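Local coordinates for protein Obg-like ATPase 1 (Schizosaccharomyces pombe, PDB 1NI3) that hydrolyses ATP, and GTP less efficiently, with magnesium as cofactor, and negatively regulates the G2/M transition of the cell cycle, at residues 103-114 with 146-154; 196-204 with 216-227. All blocks are in the same frame, centred on the assembly; numbering follows the deposited sequence.

Interaction 1. Residues 103-114 with 146-154; sequences VGLGNAFLSHVR and IIVDELLIK
Leu-110 faces Leu-151 with their CA atoms 8.6 Å apart, where helix 107-113 runs past segment 146-154 at 74°, the two axes coming no nearer than 12.0 Å. Glu-150 does most of the polar work. Its chain swings away from its own backbone N at chi1 (166°) and stays extended, which carries the carboxylate to two successive amides in the turn ahead of the shorter helix. OE1 faces Leu-105 N in a bond modelled very short, so its length is doubtful. OE2 takes Gly-106 N, the N-cap residue, at 2.8 Å on its syn lone pair. Next to the carboxylate, Leu-105 CD1 lies against Ile-147 CG2 (3.7 Å), and the CD2 methyls of Leu-110 and Leu-151 meet. Lys-154 bends at chi2, lays CG against Leu-110 CD1 and sends NZ to Asn-107 OD1 (2.7 Å), nearly square to the C=O bond (92°). Asn-107 ND2 is modelled equally close to NZ, so the amide's placement is doubtful. Helix 107-113 follows strand 81-90 as the switch II helix does in Ras-like G domains. Its Phe-109 and Val-113 rest on Val-26 of strand 22-27, while Ile-147 packs on Gln-121 of the adjacent strand 118-124.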
loop_
_atom_site.group_PDB
_atom_site.type_symbol
_atom_site.label_atom_id
_atom_site.label_comp_id
_atom_site.label_asym_id
_atom_site.label_seq_id
_atom_site.Cartn_x
_atom_site.Cartn_y
_atom_site.Cartn_z
ATOM N N VAL A 103 23.588 -6.501 -9.905
ATOM C CA VAL A 103 22.616 -7.095 -10.814
ATOM C C VAL A 103 21.176 -6.764 -10.443
ATOM O O VAL A 103 20.288 -6.788 -11.295
ATOM C CB VAL A 103 22.763 -8.627 -10.837
ATOM C CG1 VAL A 103 24.090 -9.026 -11.461
ATOM C CG2 VAL A 103 22.656 -9.169 -9.419
ATOM N N GLY A 104 20.953 -6.451 -9.172
ATOM C CA GLY A 104 19.617 -6.135 -8.712
ATOM C C GLY A 104 19.270 -4.660 -8.638
ATOM O O GLY A 104 19.526 -3.891 -9.561
ATOM N N LEU A 105 18.688 -4.272 -7.508
ATOM C CA LEU A 105 18.254 -2.902 -7.269
ATOM C C LEU A 105 19.356 -2.011 -6.719
ATOM O O LEU A 105 19.423 -0.820 -7.032
ATOM C CB LEU A 105 17.078 -2.911 -6.293
ATOM C CG LEU A 105 15.829 -3.691 -6.721
ATOM C CD1 LEU A 105 14.985 -4.000 -5.497
ATOM C CD2 LEU A 105 15.032 -2.899 -7.757
ATOM N N GLY A 106 20.208 -2.582 -5.879
ATOM C CA GLY A 106 21.283 -1.798 -5.303
ATOM C C GLY A 106 20.986 -1.413 -3.873
ATOM O O GLY A 106 19.850 -1.492 -3.418
ATOM N N ASN A 107 22.021 -0.978 -3.170
ATOM C CA ASN A 107 21.903 -0.580 -1.778
ATOM C C ASN A 107 21.256 0.779 -1.619
ATOM O O ASN A 107 20.577 1.033 -0.633
ATOM C CB ASN A 107 23.284 -0.572 -1.135
ATOM C CG ASN A 107 23.351 -1.438 0.095
ATOM O OD1 ASN A 107 22.737 -1.128 1.113
ATOM N ND2 ASN A 107 24.103 -2.532 0.012
ATOM N N ALA A 108 21.478 1.661 -2.579
ATOM C CA ALA A 108 20.893 2.993 -2.493
ATOM C C ALA A 108 19.384 2.908 -2.699
ATOM O O ALA A 108 18.600 3.391 -1.876
ATOM C CB ALA A 108 21.511 3.912 -3.537
ATOM N N PHE A 109 18.997 2.296 -3.817
ATOM C CA PHE A 109 17.595 2.111 -4.167
ATOM C C PHE A 109 16.870 1.552 -2.955
ATOM O O PHE A 109 15.831 2.054 -2.548
ATOM C CB PHE A 109 17.470 1.133 -5.332
ATOM C CG PHE A 109 16.101 1.094 -5.933
ATOM C CD1 PHE A 109 15.675 2.110 -6.782
ATOM C CD2 PHE A 109 15.221 0.064 -5.627
ATOM C CE1 PHE A 109 14.388 2.106 -7.318
ATOM C CE2 PHE A 109 13.935 0.052 -6.156
ATOM C CZ PHE A 109 13.518 1.078 -7.006
ATOM N N LEU A 110 17.431 0.502 -2.382
ATOM C CA LEU A 110 16.835 -0.085 -1.210
ATOM C C LEU A 110 16.785 0.860 -0.023
ATOM O O LEU A 110 15.792 0.890 0.694
ATOM C CB LEU A 110 17.562 -1.366 -0.821
ATOM C CG LEU A 110 17.330 -2.552 -1.751
ATOM C CD1 LEU A 110 18.106 -3.744 -1.237
ATOM C CD2 LEU A 110 15.849 -2.873 -1.817
ATOM N N SER A 111 17.835 1.641 0.201
ATOM C CA SER A 111 17.816 2.553 1.348
ATOM C C SER A 111 16.563 3.431 1.394
ATOM O O SER A 111 16.152 3.860 2.460
ATOM C CB SER A 111 19.089 3.424 1.396
ATOM O OG SER A 111 19.011 4.521 0.500
ATOM N N HIS A 112 15.959 3.669 0.235
ATOM C CA HIS A 112 14.743 4.482 0.119
ATOM C C HIS A 112 13.486 3.656 0.261
ATOM O O HIS A 112 12.455 4.129 0.732
ATOM C CB HIS A 112 14.697 5.187 -1.230
ATOM C CG HIS A 112 15.549 6.408 -1.290
ATOM N ND1 HIS A 112 15.283 7.520 -0.533
ATOM C CD2 HIS A 112 16.685 6.669 -1.981
ATOM C CE1 HIS A 112 16.228 8.428 -0.750
ATOM N NE2 HIS A 112 17.083 7.932 -1.620
ATOM N N VAL A 113 13.579 2.418 -0.189
ATOM C CA VAL A 113 12.468 1.498 -0.096
ATOM C C VAL A 113 12.129 1.294 1.378
ATOM O O VAL A 113 10.959 1.206 1.753
ATOM C CB VAL A 113 12.834 0.151 -0.726
ATOM C CG1 VAL A 113 11.837 -0.917 -0.305
ATOM C CG2 VAL A 113 12.852 0.284 -2.235
ATOM N N ARG A 114 13.164 1.242 2.210
ATOM C CA ARG A 114 12.988 1.048 3.643
ATOM C C ARG A 114 12.055 2.071 4.253
ATOM O O ARG A 114 11.381 1.794 5.234
ATOM C CB ARG A 114 14.349 1.122 4.363
ATOM C CG ARG A 114 15.317 0.004 4.025
ATOM C CD ARG A 114 16.715 0.256 4.580
ATOM N NE ARG A 114 17.637 -0.831 4.249
ATOM C CZ ARG A 114 17.696 -1.986 4.908
ATOM N NH1 ARG A 114 16.891 -2.207 5.942
ATOM N NH2 ARG A 114 18.549 -2.927 4.525
ATOM N N ILE A 146 15.470 -12.349 -8.892
ATOM C CA ILE A 146 16.581 -11.496 -8.469
ATOM C C ILE A 146 16.194 -10.623 -7.278
ATOM O O ILE A 146 16.778 -10.725 -6.193
ATOM C CB ILE A 146 17.027 -10.565 -9.615
ATOM C CG1 ILE A 146 17.699 -11.386 -10.712
ATOM C CG2 ILE A 146 17.964 -9.486 -9.085
ATOM C CD1 ILE A 146 17.882 -10.620 -11.995
ATOM N N ILE A 147 15.212 -9.752 -7.501
ATOM C CA ILE A 147 14.727 -8.841 -6.471
ATOM C C ILE A 147 14.477 -9.573 -5.155
ATOM O O ILE A 147 14.986 -9.167 -4.109
ATOM C CB ILE A 147 13.446 -8.103 -6.960
ATOM C CG1 ILE A 147 13.779 -7.316 -8.237
ATOM C CG2 ILE A 147 12.950 -7.122 -5.905
ATOM C CD1 ILE A 147 12.617 -6.565 -8.836
ATOM N N VAL A 148 13.724 -10.663 -5.200
ATOM C CA VAL A 148 13.457 -11.412 -3.981
ATOM C C VAL A 148 14.764 -11.741 -3.267
ATOM O O VAL A 148 14.979 -11.343 -2.122
ATOM C CB VAL A 148 12.763 -12.737 -4.276
ATOM C CG1 VAL A 148 12.194 -13.297 -2.996
ATOM C CG2 VAL A 148 11.693 -12.543 -5.324
ATOM N N ASP A 149 15.630 -12.479 -3.958
ATOM C CA ASP A 149 16.913 -12.898 -3.401
ATOM C C ASP A 149 17.698 -11.718 -2.864
ATOM O O ASP A 149 18.340 -11.817 -1.813
ATOM C CB ASP A 149 17.720 -13.639 -4.459
ATOM C CG ASP A 149 17.000 -14.857 -4.962
ATOM O OD1 ASP A 149 16.602 -15.699 -4.120
ATOM O OD2 ASP A 149 16.821 -14.974 -6.194
ATOM N N GLU A 150 17.652 -10.599 -3.576
ATOM C CA GLU A 150 18.354 -9.419 -3.100
ATOM C C GLU A 150 17.717 -9.032 -1.769
ATOM O O GLU A 150 18.422 -8.839 -0.779
ATOM C CB GLU A 150 18.252 -8.270 -4.118
ATOM C CG GLU A 150 18.663 -6.909 -3.565
ATOM C CD GLU A 150 18.930 -5.877 -4.654
ATOM O OE1 GLU A 150 18.293 -5.968 -5.725
ATOM O OE2 GLU A 150 19.770 -4.971 -4.445
ATOM N N LEU A 151 16.388 -8.952 -1.727
ATOM C CA LEU A 151 15.739 -8.571 -0.481
ATOM C C LEU A 151 16.087 -9.538 0.648
ATOM O O LEU A 151 16.468 -9.123 1.745
ATOM C CB LEU A 151 14.216 -8.476 -0.655
ATOM C CG LEU A 151 13.751 -7.448 -1.690
ATOM C CD1 LEU A 151 12.260 -7.258 -1.570
ATOM C CD2 LEU A 151 14.474 -6.120 -1.492
ATOM N N LEU A 152 15.977 -10.831 0.373
ATOM C CA LEU A 152 16.293 -11.839 1.377
ATOM C C LEU A 152 17.709 -11.664 1.916
ATOM O O LEU A 152 17.919 -11.698 3.134
ATOM C CB LEU A 152 16.153 -13.226 0.782
ATOM C CG LEU A 152 14.692 -13.530 0.518
ATOM C CD1 LEU A 152 14.578 -14.815 -0.265
ATOM C CD2 LEU A 152 13.944 -13.609 1.848
ATOM N N ILE A 153 18.681 -11.473 1.028
ATOM C CA ILE A 153 20.039 -11.297 1.500
ATOM C C ILE A 153 20.123 -10.145 2.481
ATOM O O ILE A 153 20.628 -10.311 3.600
ATOM C CB ILE A 153 20.996 -11.068 0.341
ATOM C CG1 ILE A 153 20.976 -12.282 -0.582
ATOM C CG2 ILE A 153 22.418 -10.900 0.867
ATOM C CD1 ILE A 153 21.419 -13.557 0.128
ATOM N N LYS A 154 19.636 -8.977 2.076
ATOM C CA LYS A 154 19.659 -7.832 2.976
ATOM C C LYS A 154 19.122 -8.187 4.362
ATOM O O LYS A 154 19.865 -8.175 5.338
ATOM C CB LYS A 154 18.853 -6.681 2.385
ATOM C CG LYS A 154 19.655 -5.847 1.431
ATOM C CD LYS A 154 20.807 -5.203 2.175
ATOM C CE LYS A 154 21.735 -4.448 1.246
ATOM N NZ LYS A 154 22.748 -3.702 2.040
#

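Interaction 2. Residues 196-204 with 216-227; sequences LTETKQPIR and INSLYLLTAKPV
Ile-203 and Thr-223 meet where the helical hairpin inserted into this P-loop G domain, helices 140-168 and 179-199, gives way to the connection leading back to the central sheet. Chain 196-204 leaves the hairpin, and 216-227 brings the path from helix 210-217 into strand 227-232. The tight part lies round two short 3-10 segments, 203-204 and 222-224. One backbone bond ties them, Arg-204 N to Thr-223 O at 3.1 Å, with the donor tilted 20° from the carbonyl plane. Ile-203 is buried beside it. Its CG2 touches Ala-224 CB at 3.7 Å and approaches Leu-221 CD1, while CG1 branches off to Ile-216 CD1 at 3.9 Å. Thr-223 crosses Ile-203 at about a right angle and offers CG2 to Leu-196 CD2; its OG1 is modelled too close to Pro-202, so that hydroxyl's placement is doubtful. Leu-196 CD1 makes a more distant apolar contact with Leu-221 CD1, at 4.4 Å. Asp-155 of helix 140-168 accepts hydrogen bonds from Leu-222 N and Thr-223 N, one on each carboxylate oxygen, fixing the turn to the hairpin.

The other end, where Arg-204 and Pro-226 are partly exposed, is more open to solvent, though still in close contact. With chi1 at 70° and the chain extended from CG to NE, Arg-204 runs along the 225-227 backbone, its CD 3.8 Å from Pro-226 CA. A long, weak ion pair joins NH2 to Asp-260. One face of the guanidinium is covered by Pro-226 CA and Val-227 CG2, and Val-227 N sits 3.9 Å above the plane, over its centre.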
loop_
_atom_site.group_PDB
_atom_site.type_symbol
_atom_site.label_atom_id
_atom_site.label_comp_id
_atom_site.label_asym_id
_atom_site.label_seq_id
_atom_site.Cartn_x
_atom_site.Cartn_y
_atom_site.Cartn_z
ATOM N N LEU A 196 14.563 -16.645 6.752
ATOM C CA LEU A 196 15.177 -15.875 5.675
ATOM C C LEU A 196 16.232 -16.655 4.908
ATOM O O LEU A 196 16.438 -16.434 3.712
ATOM C CB LEU A 196 15.813 -14.611 6.238
ATOM C CG LEU A 196 14.805 -13.645 6.847
ATOM C CD1 LEU A 196 15.546 -12.492 7.487
ATOM C CD2 LEU A 196 13.848 -13.148 5.771
ATOM N N THR A 197 16.893 -17.577 5.590
ATOM C CA THR A 197 17.931 -18.354 4.953
ATOM C C THR A 197 17.525 -19.772 4.555
ATOM O O THR A 197 17.676 -20.158 3.397
ATOM C CB THR A 197 19.159 -18.386 5.856
ATOM O OG1 THR A 197 18.766 -18.702 7.200
ATOM C CG2 THR A 197 19.828 -17.031 5.852
ATOM N N GLU A 198 17.021 -20.545 5.510
ATOM C CA GLU A 198 16.599 -21.911 5.236
ATOM C C GLU A 198 15.381 -21.914 4.321
ATOM O O GLU A 198 15.480 -22.207 3.128
ATOM C CB GLU A 198 16.241 -22.629 6.537
ATOM C CG GLU A 198 17.115 -23.840 6.867
ATOM C CD GLU A 198 18.529 -23.444 7.203
ATOM O OE1 GLU A 198 18.716 -22.614 8.122
ATOM O OE2 GLU A 198 19.462 -23.979 6.569
ATOM N N THR A 199 14.232 -21.580 4.892
ATOM C CA THR A 199 12.985 -21.553 4.149
ATOM C C THR A 199 13.119 -20.744 2.866
ATOM O O THR A 199 12.421 -21.010 1.888
ATOM C CB THR A 199 11.876 -20.956 5.015
ATOM O OG1 THR A 199 12.073 -21.356 6.378
ATOM C CG2 THR A 199 10.525 -21.442 4.552
ATOM N N LYS A 200 14.019 -19.760 2.880
ATOM C CA LYS A 200 14.271 -18.900 1.726
ATOM C C LYS A 200 13.040 -18.185 1.171
ATOM O O LYS A 200 12.870 -18.078 -0.050
ATOM C CB LYS A 200 14.940 -19.703 0.608
ATOM C CG LYS A 200 16.392 -20.033 0.865
ATOM C CD LYS A 200 17.093 -20.479 -0.409
ATOM C CE LYS A 200 18.602 -20.421 -0.243
ATOM N NZ LYS A 200 18.997 -19.056 0.212
ATOM N N GLN A 201 12.188 -17.697 2.073
ATOM C CA GLN A 201 10.967 -16.966 1.702
ATOM C C GLN A 201 10.800 -15.663 2.494
ATOM O O GLN A 201 11.226 -15.569 3.646
ATOM C CB GLN A 201 9.725 -17.833 1.925
ATOM C CG GLN A 201 9.452 -18.822 0.813
ATOM C CD GLN A 201 7.968 -19.135 0.665
ATOM O OE1 GLN A 201 7.159 -18.245 0.387
ATOM N NE2 GLN A 201 7.608 -20.402 0.841
ATOM N N PRO A 202 10.173 -14.643 1.883
ATOM C CA PRO A 202 9.976 -13.369 2.576
ATOM C C PRO A 202 9.301 -13.552 3.926
ATOM O O PRO A 202 8.319 -14.281 4.053
ATOM C CB PRO A 202 9.153 -12.550 1.583
ATOM C CG PRO A 202 8.549 -13.569 0.679
ATOM C CD PRO A 202 9.632 -14.583 0.518
ATOM N N ILE A 203 9.855 -12.886 4.934
ATOM C CA ILE A 203 9.367 -12.974 6.310
ATOM C C ILE A 203 7.854 -12.738 6.448
ATOM O O ILE A 203 7.198 -13.325 7.320
ATOM C CB ILE A 203 10.136 -11.972 7.230
ATOM C CG1 ILE A 203 10.259 -12.549 8.634
ATOM C CG2 ILE A 203 9.438 -10.623 7.262
ATOM C CD1 ILE A 203 11.193 -13.755 8.716
ATOM N N ARG A 204 7.294 -11.899 5.581
ATOM C CA ARG A 204 5.873 -11.616 5.657
ATOM C C ARG A 204 5.041 -12.866 5.382
ATOM O O ARG A 204 3.825 -12.867 5.584
ATOM C CB ARG A 204 5.502 -10.533 4.658
ATOM C CG ARG A 204 5.569 -10.942 3.214
ATOM C CD ARG A 204 4.873 -9.892 2.385
ATOM N NE ARG A 204 4.861 -10.224 0.971
ATOM C CZ ARG A 204 5.870 -9.982 0.146
ATOM N NH1 ARG A 204 6.975 -9.396 0.595
ATOM N NH2 ARG A 204 5.778 -10.329 -1.131
ATOM N N ILE A 216 9.662 -8.894 15.126
ATOM C CA ILE A 216 10.022 -8.636 13.750
ATOM C C ILE A 216 9.819 -7.166 13.355
ATOM O O ILE A 216 10.755 -6.525 12.879
ATOM C CB ILE A 216 9.245 -9.570 12.827
ATOM C CG1 ILE A 216 9.606 -11.019 13.171
ATOM C CG2 ILE A 216 9.592 -9.289 11.373
ATOM C CD1 ILE A 216 8.927 -12.059 12.320
ATOM N N ASN A 217 8.629 -6.611 13.582
ATOM C CA ASN A 217 8.387 -5.202 13.228
ATOM C C ASN A 217 9.505 -4.258 13.660
ATOM O O ASN A 217 9.788 -3.254 12.994
ATOM C CB ASN A 217 7.072 -4.709 13.821
ATOM C CG ASN A 217 5.885 -5.293 13.131
ATOM O OD1 ASN A 217 5.866 -5.432 11.908
ATOM N ND2 ASN A 217 4.861 -5.613 13.903
ATOM N N SER A 218 10.126 -4.566 14.789
ATOM C CA SER A 218 11.204 -3.730 15.284
ATOM C C SER A 218 12.415 -3.840 14.370
ATOM O O SER A 218 13.364 -3.080 14.515
ATOM C CB SER A 218 11.625 -4.171 16.675
ATOM O OG SER A 218 12.211 -5.474 16.611
ATOM N N LEU A 219 12.396 -4.774 13.429
ATOM C CA LEU A 219 13.542 -4.915 12.540
ATOM C C LEU A 219 13.365 -4.223 11.194
ATOM O O LEU A 219 14.295 -4.174 10.383
ATOM C CB LEU A 219 13.849 -6.389 12.302
ATOM C CG LEU A 219 14.060 -7.248 13.547
ATOM C CD1 LEU A 219 14.331 -8.675 13.120
ATOM C CD2 LEU A 219 15.206 -6.697 14.369
ATOM N N TYR A 220 12.169 -3.696 10.964
ATOM C CA TYR A 220 11.846 -3.005 9.720
ATOM C C TYR A 220 12.417 -3.710 8.489
ATOM O O TYR A 220 12.989 -3.077 7.591
ATOM C CB TYR A 220 12.345 -1.557 9.800
ATOM C CG TYR A 220 11.848 -0.859 11.035
ATOM C CD1 TYR A 220 12.422 -1.117 12.269
ATOM C CD2 TYR A 220 10.734 -0.014 10.990
ATOM C CE1 TYR A 220 11.903 -0.561 13.424
ATOM C CE2 TYR A 220 10.206 0.545 12.149
ATOM C CZ TYR A 220 10.799 0.264 13.366
ATOM O OH TYR A 220 10.288 0.803 14.523
ATOM N N LEU A 221 12.240 -5.026 8.440
ATOM C CA LEU A 221 12.762 -5.818 7.327
ATOM C C LEU A 221 12.129 -5.461 5.987
ATOM O O LEU A 221 10.948 -5.140 5.910
ATOM C CB LEU A 221 12.553 -7.308 7.605
ATOM C CG LEU A 221 13.185 -7.825 8.898
ATOM C CD1 LEU A 221 12.903 -9.303 9.062
ATOM C CD2 LEU A 221 14.677 -7.565 8.862
ATOM N N LEU A 222 12.932 -5.515 4.937
ATOM C CA LEU A 222 12.460 -5.216 3.602
ATOM C C LEU A 222 11.392 -6.232 3.227
ATOM O O LEU A 222 10.313 -5.903 2.720
ATOM C CB LEU A 222 13.617 -5.319 2.608
ATOM C CG LEU A 222 14.434 -4.047 2.403
ATOM C CD1 LEU A 222 15.817 -4.389 1.896
ATOM C CD2 LEU A 222 13.703 -3.133 1.430
ATOM N N THR A 223 11.719 -7.481 3.522
ATOM C CA THR A 223 10.890 -8.643 3.231
ATOM C C THR A 223 9.633 -8.777 4.122
ATOM O O THR A 223 8.933 -9.799 4.077
ATOM C CB THR A 223 11.786 -9.910 3.321
ATOM O OG1 THR A 223 11.332 -10.903 2.403
ATOM C CG2 THR A 223 11.807 -10.474 4.731
ATOM N N ALA A 224 9.350 -7.737 4.908
ATOM C CA ALA A 224 8.182 -7.697 5.772
ATOM C C ALA A 224 7.047 -6.960 5.072
ATOM O O ALA A 224 5.891 -7.283 5.257
ATOM C CB ALA A 224 8.529 -6.995 7.081
ATOM N N LYS A 225 7.396 -5.976 4.256
ATOM C CA LYS A 225 6.405 -5.169 3.548
ATOM C C LYS A 225 5.594 -5.943 2.516
ATOM O O LYS A 225 6.144 -6.738 1.746
ATOM C CB LYS A 225 7.084 -3.999 2.839
ATOM C CG LYS A 225 8.155 -3.319 3.671
ATOM C CD LYS A 225 8.829 -2.199 2.896
ATOM C CE LYS A 225 9.994 -1.633 3.679
ATOM N NZ LYS A 225 9.563 -1.062 4.980
ATOM N N PRO A 226 4.267 -5.735 2.482
ATOM C CA PRO A 226 3.549 -6.501 1.463
ATOM C C PRO A 226 3.935 -6.002 0.073
ATOM O O PRO A 226 4.398 -4.868 -0.092
ATOM C CB PRO A 226 2.083 -6.254 1.802
ATOM C CG PRO A 226 2.104 -4.919 2.483
ATOM C CD PRO A 226 3.329 -5.003 3.347
ATOM N N VAL A 227 3.757 -6.857 -0.926
ATOM C CA VAL A 227 4.120 -6.498 -2.287
ATOM C C VAL A 227 2.959 -6.710 -3.249
ATOM O O VAL A 227 2.215 -7.682 -3.149
ATOM C CB VAL A 227 5.323 -7.328 -2.770
ATOM C CG1 VAL A 227 5.744 -6.880 -4.162
ATOM C CG2 VAL A 227 6.474 -7.191 -1.786
#

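The contacts come in series along the chain, interaction 1 closing before interaction 2 opens, and their centres are 13 Å apart within the OBG-type G domain. They share the helical hairpin: interaction 1 uses helix 140-168, interaction 2 the end of helix 179-199 that follows it. They also touch directly. Leu-222 packs on Leu-110 and Val-113, with Leu-222 CD2 3.4 Å from Val-113 CG1. Lys-225 NZ, bonded chiefly to Val-116 O, makes a weak hydrogen bond to Arg-114 O. The two contacts thus join the hairpin to the nucleotide-binding core, interaction 1 with the Leu-105 side chain about 6 Å from that of Lys-33, a predicted ATP-site residue, interaction 2 at the entry to strand 227-232.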